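Local atomic coordinates of protein HTP-2 (Caenorhabditis elegans, PDB entry 4TZM), a protein that probably takes part in assembling the meiotic chromosome axis, its HORMA domain binding a closure motif of its partner HTP-3. Residues 44-49 with 125-130; 154-159 with 239-244; 172-177 with 233-238. One frame throughout, in Å; residues are numbered along the deposited sequence.

Contact 1 (44-49 with 125-130); sequences RAIYVV and FSMKFI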
loop_
_atom_site.group_PDB
_atom_site.type_symbol
_atom_site.label_atom_id
_atom_site.label_comp_id
_atom_site.label_asym_id
_atom_site.label_seq_id
_atom_site.Cartn_x
_atom_site.Cartn_y
_atom_site.Cartn_z
ATOM N N ARG A 44 -3.857 -2.157 -7.032
ATOM C CA ARG A 44 -4.977 -1.296 -6.678
ATOM C C ARG A 44 -4.918 -0.918 -5.200
ATOM O O ARG A 44 -5.274 0.196 -4.830
ATOM C CB ARG A 44 -6.312 -1.975 -7.003
ATOM C CG ARG A 44 -6.429 -2.503 -8.432
ATOM C CD ARG A 44 -6.199 -1.423 -9.490
ATOM N NE ARG A 44 -7.291 -0.455 -9.564
ATOM C CZ ARG A 44 -7.136 0.858 -9.421
ATOM N NH1 ARG A 44 -5.930 1.361 -9.198
ATOM N NH2 ARG A 44 -8.182 1.671 -9.502
ATOM N N ALA A 45 -4.454 -1.843 -4.363
ATOM C CA ALA A 45 -4.329 -1.590 -2.928
ATOM C C ALA A 45 -3.299 -0.500 -2.625
ATOM O O ALA A 45 -3.533 0.368 -1.785
ATOM C CB ALA A 45 -3.966 -2.874 -2.190
ATOM N N ILE A 46 -2.157 -0.551 -3.305
ATOM C CA ILE A 46 -1.132 0.474 -3.150
ATOM C C ILE A 46 -1.698 1.839 -3.523
ATOM O O ILE A 46 -1.497 2.822 -2.810
ATOM C CB ILE A 46 0.109 0.181 -4.023
ATOM C CG1 ILE A 46 0.793 -1.114 -3.574
ATOM C CG2 ILE A 46 1.094 1.335 -3.959
ATOM C CD1 ILE A 46 1.928 -1.562 -4.489
ATOM N N TYR A 47 -2.417 1.886 -4.639
ATOM C CA TYR A 47 -3.000 3.129 -5.138
ATOM C C TYR A 47 -4.023 3.712 -4.167
ATOM O O TYR A 47 -4.045 4.920 -3.923
ATOM C CB TYR A 47 -3.644 2.888 -6.511
ATOM C CG TYR A 47 -4.532 4.013 -7.016
ATOM C CD1 TYR A 47 -3.992 5.141 -7.630
ATOM C CD2 TYR A 47 -5.914 3.934 -6.898
ATOM C CE1 TYR A 47 -4.809 6.167 -8.099
ATOM C CE2 TYR A 47 -6.734 4.946 -7.359
ATOM C CZ TYR A 47 -6.179 6.060 -7.960
ATOM O OH TYR A 47 -7.001 7.067 -8.418
ATOM N N VAL A 48 -4.863 2.849 -3.606
ATOM C CA VAL A 48 -5.945 3.305 -2.746
ATOM C C VAL A 48 -5.438 3.720 -1.371
ATOM O O VAL A 48 -5.779 4.795 -0.882
ATOM C CB VAL A 48 -7.026 2.225 -2.588
ATOM C CG1 VAL A 48 -8.029 2.625 -1.510
ATOM C CG2 VAL A 48 -7.732 1.993 -3.915
ATOM N N VAL A 49 -4.612 2.884 -0.754
ATOM C CA VAL A 49 -4.149 3.164 0.598
ATOM C C VAL A 49 -3.239 4.389 0.635
ATOM O O VAL A 49 -3.422 5.268 1.471
ATOM C CB VAL A 49 -3.426 1.942 1.210
ATOM C CG1 VAL A 49 -2.925 2.271 2.605
ATOM C CG2 VAL A 49 -4.372 0.759 1.265
ATOM N N PHE A 125 4.877 5.771 6.339
ATOM C CA PHE A 125 3.836 4.790 6.067
ATOM C C PHE A 125 4.394 3.716 5.141
ATOM O O PHE A 125 4.668 3.983 3.970
ATOM C CB PHE A 125 2.606 5.455 5.450
ATOM C CG PHE A 125 1.758 6.190 6.444
ATOM C CD1 PHE A 125 2.068 7.490 6.814
ATOM C CD2 PHE A 125 0.651 5.580 7.016
ATOM C CE1 PHE A 125 1.286 8.171 7.736
ATOM C CE2 PHE A 125 -0.136 6.253 7.937
ATOM C CZ PHE A 125 0.182 7.551 8.298
ATOM N N SER A 126 4.568 2.507 5.668
ATOM C CA SER A 126 5.252 1.449 4.930
ATOM C C SER A 126 4.335 0.284 4.573
ATOM O O SER A 126 3.469 -0.108 5.358
ATOM C CB SER A 126 6.445 0.932 5.734
ATOM O OG SER A 126 6.030 0.389 6.973
ATOM N N MET A 127 4.530 -0.257 3.376
ATOM C CA MET A 127 3.817 -1.453 2.946
ATOM C C MET A 127 4.822 -2.524 2.518
ATOM O O MET A 127 5.447 -2.417 1.462
ATOM C CB MET A 127 2.846 -1.125 1.806
ATOM C CG MET A 127 1.851 -2.241 1.499
ATOM S SD MET A 127 0.554 -1.770 0.327
ATOM C CE MET A 127 0.033 -0.195 0.998
ATOM N N LYS A 128 4.981 -3.548 3.352
ATOM C CA LYS A 128 5.956 -4.607 3.100
ATOM C C LYS A 128 5.276 -5.848 2.541
ATOM O O LYS A 128 4.172 -6.199 2.952
ATOM C CB LYS A 128 6.717 -4.957 4.379
ATOM C CG LYS A 128 7.520 -3.802 4.959
ATOM C CD LYS A 128 8.095 -4.153 6.323
ATOM C CE LYS A 128 8.914 -3.003 6.889
ATOM N NZ LYS A 128 9.490 -3.316 8.228
ATOM N N PHE A 129 5.945 -6.520 1.612
ATOM C CA PHE A 129 5.308 -7.592 0.862
ATOM C C PHE A 129 5.915 -8.972 1.126
ATOM O O PHE A 129 7.074 -9.099 1.524
ATOM C CB PHE A 129 5.354 -7.264 -0.637
ATOM C CG PHE A 129 4.506 -6.079 -1.019
ATOM C CD1 PHE A 129 5.022 -4.790 -0.973
ATOM C CD2 PHE A 129 3.185 -6.253 -1.407
ATOM C CE1 PHE A 129 4.236 -3.698 -1.313
ATOM C CE2 PHE A 129 2.395 -5.168 -1.750
ATOM C CZ PHE A 129 2.921 -3.890 -1.702
ATOM N N ILE A 130 5.095 -9.999 0.929
ATOM C CA ILE A 130 5.538 -11.384 0.974
ATOM C C ILE A 130 4.994 -12.084 -0.255
ATOM O O ILE A 130 3.826 -11.919 -0.604
ATOM C CB ILE A 130 5.053 -12.119 2.241
ATOM C CG1 ILE A 130 5.524 -11.395 3.503
ATOM C CG2 ILE A 130 5.537 -13.569 2.246
ATOM C CD1 ILE A 130 4.954 -11.962 4.785
#

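Contact 2 (154-159 with 239-244); sequences AELAQL and HHAAHM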
loop_
_atom_site.group_PDB
_atom_site.type_symbol
_atom_site.label_atom_id
_atom_site.label_comp_id
_atom_site.label_asym_id
_atom_site.label_seq_id
_atom_site.Cartn_x
_atom_site.Cartn_y
_atom_site.Cartn_z
ATOM N N ALA A 154 7.033 -13.733 10.312
ATOM C CA ALA A 154 6.705 -15.048 10.862
ATOM C C ALA A 154 5.199 -15.303 10.907
ATOM O O ALA A 154 4.733 -16.371 10.515
ATOM C CB ALA A 154 7.305 -15.202 12.254
ATOM N N GLU A 155 4.438 -14.317 11.367
ATOM C CA GLU A 155 2.990 -14.463 11.441
ATOM C C GLU A 155 2.344 -14.402 10.055
ATOM O O GLU A 155 1.620 -15.316 9.661
ATOM C CB GLU A 155 2.389 -13.389 12.346
ATOM C CG GLU A 155 0.881 -13.490 12.505
ATOM C CD GLU A 155 0.322 -12.437 13.439
ATOM O OE1 GLU A 155 1.095 -11.555 13.873
ATOM O OE2 GLU A 155 -0.890 -12.491 13.743
ATOM N N LEU A 156 2.619 -13.326 9.320
ATOM C CA LEU A 156 1.996 -13.094 8.017
ATOM C C LEU A 156 2.314 -14.187 6.994
ATOM O O LEU A 156 1.503 -14.470 6.111
ATOM C CB LEU A 156 2.425 -11.732 7.463
ATOM C CG LEU A 156 1.553 -11.192 6.327
ATOM C CD1 LEU A 156 0.104 -11.092 6.785
ATOM C CD2 LEU A 156 2.059 -9.844 5.822
ATOM N N ALA A 157 3.491 -14.794 7.112
ATOM C CA ALA A 157 3.886 -15.871 6.209
ATOM C C ALA A 157 3.008 -17.099 6.412
ATOM O O ALA A 157 2.680 -17.805 5.458
ATOM C CB ALA A 157 5.351 -16.228 6.412
ATOM N N GLN A 158 2.631 -17.343 7.663
ATOM C CA GLN A 158 1.778 -18.474 8.012
ATOM C C GLN A 158 0.312 -18.211 7.664
ATOM O O GLN A 158 -0.492 -19.140 7.591
ATOM C CB GLN A 158 1.897 -18.795 9.507
ATOM C CG GLN A 158 3.245 -19.353 9.952
ATOM C CD GLN A 158 3.249 -19.773 11.416
ATOM O OE1 GLN A 158 2.697 -19.085 12.277
ATOM N NE2 GLN A 158 3.867 -20.916 11.701
ATOM N N LEU A 159 -0.032 -16.942 7.454
ATOM C CA LEU A 159 -1.420 -16.558 7.210
ATOM C C LEU A 159 -1.968 -17.116 5.895
ATOM O O LEU A 159 -1.381 -16.925 4.831
ATOM C CB LEU A 159 -1.562 -15.036 7.217
ATOM C CG LEU A 159 -3.008 -14.577 7.038
ATOM C CD1 LEU A 159 -3.891 -15.206 8.106
ATOM C CD2 LEU A 159 -3.104 -13.067 7.077
ATOM N N HIS A 239 -1.935 -15.022 -3.726
ATOM C CA HIS A 239 -0.528 -15.389 -3.861
ATOM C C HIS A 239 0.427 -14.334 -3.331
ATOM O O HIS A 239 1.637 -14.416 -3.546
ATOM C CB HIS A 239 -0.223 -15.697 -5.329
ATOM C CG HIS A 239 -1.071 -16.795 -5.890
ATOM N ND1 HIS A 239 -0.624 -18.090 -6.018
ATOM C CD2 HIS A 239 -2.355 -16.793 -6.318
ATOM C CE1 HIS A 239 -1.590 -18.839 -6.518
ATOM N NE2 HIS A 239 -2.652 -18.078 -6.709
ATOM N N HIS A 240 -0.118 -13.353 -2.624
ATOM C CA HIS A 240 0.690 -12.273 -2.089
ATOM C C HIS A 240 0.208 -11.900 -0.697
ATOM O O HIS A 240 -0.916 -12.222 -0.314
ATOM C CB HIS A 240 0.629 -11.042 -3.001
ATOM C CG HIS A 240 1.048 -11.306 -4.412
ATOM N ND1 HIS A 240 0.218 -11.910 -5.333
ATOM C CD2 HIS A 240 2.212 -11.058 -5.062
ATOM C CE1 HIS A 240 0.851 -12.022 -6.490
ATOM N NE2 HIS A 240 2.062 -11.512 -6.348
ATOM N N ALA A 241 1.068 -11.227 0.058
ATOM C CA ALA A 241 0.679 -10.659 1.340
ATOM C C ALA A 241 1.351 -9.306 1.520
ATOM O O ALA A 241 2.464 -9.091 1.041
ATOM C CB ALA A 241 1.036 -11.602 2.488
ATOM N N ALA A 242 0.664 -8.396 2.203
ATOM C CA ALA A 242 1.212 -7.078 2.482
ATOM C C ALA A 242 1.006 -6.704 3.951
ATOM O O ALA A 242 -0.004 -7.069 4.557
ATOM C CB ALA A 242 0.577 -6.040 1.576
ATOM N N HIS A 243 1.972 -5.989 4.523
ATOM C CA HIS A 243 1.853 -5.503 5.894
ATOM C C HIS A 243 2.024 -3.985 5.938
ATOM O O HIS A 243 3.066 -3.458 5.539
ATOM C CB HIS A 243 2.884 -6.176 6.796
ATOM C CG HIS A 243 2.724 -5.838 8.245
ATOM N ND1 HIS A 243 3.672 -5.130 8.950
ATOM C CD2 HIS A 243 1.724 -6.105 9.118
ATOM C CE1 HIS A 243 3.265 -4.982 10.201
ATOM N NE2 HIS A 243 2.087 -5.562 10.326
ATOM N N MET A 244 0.993 -3.296 6.419
ATOM C CA MET A 244 0.978 -1.835 6.485
ATOM C C MET A 244 1.313 -1.352 7.901
ATOM O O MET A 244 0.728 -1.814 8.887
ATOM C CB MET A 244 -0.390 -1.302 6.034
ATOM C CG MET A 244 -0.459 0.209 5.818
ATOM S SD MET A 244 0.501 0.798 4.403
ATOM C CE MET A 244 0.228 2.567 4.506
#

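Contact 3 (172-177 with 233-238); sequences VTIVRS and GHLRPG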
loop_
_atom_site.group_PDB
_atom_site.type_symbol
_atom_site.label_atom_id
_atom_site.label_comp_id
_atom_site.label_asym_id
_atom_site.label_seq_id
_atom_site.Cartn_x
_atom_site.Cartn_y
_atom_site.Cartn_z
ATOM N N VAL A 172 -11.231 -3.020 3.822
ATOM C CA VAL A 172 -12.104 -2.106 4.547
ATOM C C VAL A 172 -11.485 -1.713 5.890
ATOM O O VAL A 172 -11.520 -0.547 6.283
ATOM C CB VAL A 172 -13.494 -2.736 4.760
ATOM C CG1 VAL A 172 -14.249 -2.030 5.881
ATOM C CG2 VAL A 172 -14.288 -2.710 3.459
ATOM N N THR A 173 -10.899 -2.690 6.575
ATOM C CA THR A 173 -10.225 -2.450 7.851
ATOM C C THR A 173 -9.040 -1.491 7.717
ATOM O O THR A 173 -8.861 -0.593 8.541
ATOM C CB THR A 173 -9.729 -3.775 8.470
ATOM O OG1 THR A 173 -10.852 -4.525 8.948
ATOM C CG2 THR A 173 -8.769 -3.513 9.624
ATOM N N ILE A 174 -8.236 -1.681 6.677
ATOM C CA ILE A 174 -7.044 -0.863 6.472
ATOM C C ILE A 174 -7.416 0.603 6.251
ATOM O O ILE A 174 -6.859 1.494 6.898
ATOM C CB ILE A 174 -6.201 -1.376 5.280
ATOM C CG1 ILE A 174 -5.345 -2.566 5.719
ATOM C CG2 ILE A 174 -5.307 -0.270 4.729
ATOM C CD1 ILE A 174 -4.512 -3.165 4.605
ATOM N N VAL A 175 -8.378 0.838 5.362
ATOM C CA VAL A 175 -8.807 2.189 5.015
ATOM C C VAL A 175 -9.497 2.893 6.183
ATOM O O VAL A 175 -9.293 4.089 6.405
ATOM C CB VAL A 175 -9.736 2.167 3.795
ATOM C CG1 VAL A 175 -10.177 3.578 3.435
ATOM C CG2 VAL A 175 -9.016 1.508 2.624
ATOM N N ARG A 176 -10.295 2.149 6.942
ATOM C CA ARG A 176 -10.902 2.694 8.151
ATOM C C ARG A 176 -9.831 3.064 9.170
ATOM O O ARG A 176 -9.876 4.140 9.760
ATOM C CB ARG A 176 -11.894 1.701 8.765
ATOM C CG ARG A 176 -13.308 1.820 8.217
ATOM C CD ARG A 176 -14.311 1.077 9.092
ATOM N NE ARG A 176 -15.652 1.649 8.986
ATOM C CZ ARG A 176 -16.607 1.183 8.187
ATOM N NH1 ARG A 176 -16.379 0.125 7.421
ATOM N NH2 ARG A 176 -17.795 1.774 8.158
ATOM N N SER A 177 -8.864 2.176 9.367
ATOM C CA SER A 177 -7.793 2.430 10.324
ATOM C C SER A 177 -6.938 3.623 9.904
ATOM O O SER A 177 -6.539 4.426 10.741
ATOM C CB SER A 177 -6.919 1.185 10.499
ATOM O OG SER A 177 -7.608 0.179 11.227
ATOM N N GLY A 233 -2.786 -2.725 9.373
ATOM C CA GLY A 233 -3.431 -3.949 8.942
ATOM C C GLY A 233 -2.642 -4.707 7.891
ATOM O O GLY A 233 -1.519 -4.334 7.548
ATOM N N HIS A 234 -3.242 -5.776 7.377
ATOM C CA HIS A 234 -2.597 -6.630 6.390
ATOM C C HIS A 234 -3.549 -7.005 5.257
ATOM O O HIS A 234 -4.755 -6.770 5.333
ATOM C CB HIS A 234 -2.058 -7.897 7.056
ATOM C CG HIS A 234 -3.124 -8.771 7.638
ATOM N ND1 HIS A 234 -3.578 -8.634 8.933
ATOM C CD2 HIS A 234 -3.832 -9.791 7.099
ATOM C CE1 HIS A 234 -4.516 -9.535 9.167
ATOM N NE2 HIS A 234 -4.688 -10.250 8.071
ATOM N N LEU A 235 -2.986 -7.586 4.203
ATOM C CA LEU A 235 -3.745 -8.042 3.047
ATOM C C LEU A 235 -3.246 -9.429 2.662
ATOM O O LEU A 235 -2.039 -9.674 2.650
ATOM C CB LEU A 235 -3.599 -7.063 1.872
ATOM C CG LEU A 235 -4.243 -5.681 2.029
ATOM C CD1 LEU A 235 -3.789 -4.716 0.936
ATOM C CD2 LEU A 235 -5.761 -5.791 2.044
ATOM N N ARG A 236 -4.168 -10.343 2.377
ATOM C CA ARG A 236 -3.791 -11.695 1.985
ATOM C C ARG A 236 -4.661 -12.175 0.830
ATOM O O ARG A 236 -5.619 -12.925 1.035
ATOM C CB ARG A 236 -3.899 -12.657 3.178
ATOM C CG ARG A 236 -3.433 -14.104 2.926
ATOM C CD ARG A 236 -2.025 -14.165 2.353
ATOM N NE ARG A 236 -1.414 -15.491 2.457
ATOM C CZ ARG A 236 -1.337 -16.372 1.461
ATOM N NH1 ARG A 236 -1.845 -16.087 0.270
ATOM N NH2 ARG A 236 -0.749 -17.544 1.657
ATOM N N PRO A 237 -4.347 -11.724 -0.395
ATOM C CA PRO A 237 -4.984 -12.327 -1.568
ATOM C C PRO A 237 -4.396 -13.705 -1.864
ATOM O O PRO A 237 -3.692 -14.265 -1.022
ATOM C CB PRO A 237 -4.680 -11.332 -2.691
ATOM C CG PRO A 237 -3.490 -10.584 -2.236
ATOM C CD PRO A 237 -3.567 -10.524 -0.741
ATOM N N GLY A 238 -4.683 -14.239 -3.046
ATOM C CA GLY A 238 -4.284 -15.590 -3.395
ATOM C C GLY A 238 -2.806 -15.920 -3.280
ATOM O O GLY A 238 -2.447 -16.993 -2.794
#

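Contact 1 (44-49 with 125-130)
Ile-46 is the first residue of the helical segment 44-49 to reach strand 125-130, and it meets two side chains at once. Its CG1 lies 4.0 Å from the sulfur SD of Met-127, while its terminal methyl CD1 comes 3.8 Å from CZ of Phe-129, at an oblique angle to the ring. CG1 stands beside the backbone N (chi1 -64°), and with the next bond extended the branch reaches out from the helix to the sheet. One arm of the isoleucine thus serves both a flexible thioether and a rigid ring. This is the layering expected of the HORMA fold: helix 35-56 covers a face of the antiparallel sheet, segment 44-49 running nearly antiparallel to segment 125-130 with their axes 11.0 Å apart. Met-127 and Phe-129 project to the helix side, whereas the flanking Ser-126 and the intervening Lys-128 touch Glu-107 of strand 105-113. One helical turn on from Ile-46, Val-49 presents its compact CB 4.1 Å from CE of Met-127. The methionine runs straight from the strand and then bends at its last torsion (chi3 -47°), which turns CE to the valine while SD stays by the isoleucine. Val-49 also packs on Ile-174 of helix 164-185.

Contact 2 (154-159 with 239-244)
Leu-156 carries the helix side of this contact, reaching down to Ala-241, Ala-242 and His-243. Its CB leaves the helix in the direction of the strand, above a backbone whose nearest CA, that of Ala-241, is 7.2 Å from the leucine CA. The next atom makes the first touch: CG rests 3.9 Å from CB of Ala-241, where the single methyl of an alanine leaves room for the leucine to come down. At CG the side chain forks. CD1 lies on the side of His-234 in the neighbouring strand, and CD2 goes deeper. CD2 settles 3.7 Å from O of Ala-242 and 3.8 Å from its carbonyl C, so a methyl packs directly on a peptide group, and it also meets CB of His-243 at 3.9 Å. Helix 153-158 packs on the face of the HORMA sheet turned away from helix 35-56; the axis of its segment 154-158 passes 9.2 Å from that of strand segment 240-244. Along the strand, Ala-241 and His-243 point to the leucine, and the CB of Ala-242 between them points to the other face, where it touches Phe-129. The two outward CB atoms therefore flank the place where CD2 sits. Ile-130 of strand 123-133 also touches Leu-156. His-243 uses only its CB here, because CG is anti to the backbone N (chi1 -174°) and turns the imidazole away from Leu-156, to stack on the ring of His-152. On the opposite face, His-240 reaches helix 35-56 and is hydrogen-bonded through ND1 to Ser-38 OG.

Contact 3 (172-177 with 233-238)
In the C-terminal β-hairpin of the HORMA fold, strand 228-235 passes under helix 164-185, and Ile-174 joins the two by packing on Gly-233 and Leu-235. Its CG1 lies 4.0 Å from CA of Gly-233. The glycine suits the place twice over: its backbone angles (phi 153°, psi -174°) would jam a CB against the preceding carbonyl, and such a CB would also collide with CG1 of the isoleucine. From CG1, set beside the backbone N (chi1 -80°), the extended branch carries CD1 along the strand to 3.7 Å from O of His-234 and 3.6 Å from CG of Leu-235. CD1 meets the fork of the leucine, with both of its methyls also within 4.0 Å, and the two side chains cross at about a right angle. An alanine here would keep none of the CG1 and CD1 contacts, and would probably leave a gap over Gly-233 and deprive the fork of Leu-235 of one of its apolar neighbours. Beyond the strand, Arg-236 turns its guanidinium back on its own loop: NH1 donates to O of Pro-237 at 2.9 Å, the acceptor lying in the guanidinium plane.

The three contacts belong to one HORMA domain, their centres 9 to 12 Å apart, and all reach the same antiparallel sheet. Contact 1 closes before the others open, and contact 3 is nested inside the loop closed by contact 2. Strands 123-133, 240-248 and 228-235 lie side by side: Lys-128 O bonds to His-243 N, and Gly-233 O to Met-244 N. Contacts 1 and 3 also meet through helix 35-56 and strand 228-235, Ala-45 CB touching Leu-235 CD1, while Arg-236 NE reaches Leu-159 O between contacts 2 and 3. In contacts 2 and 3 the two last strands are joined to helices from earlier in the chain, consistent with the C-terminal region wrapping onto the core in Mad2-like domains.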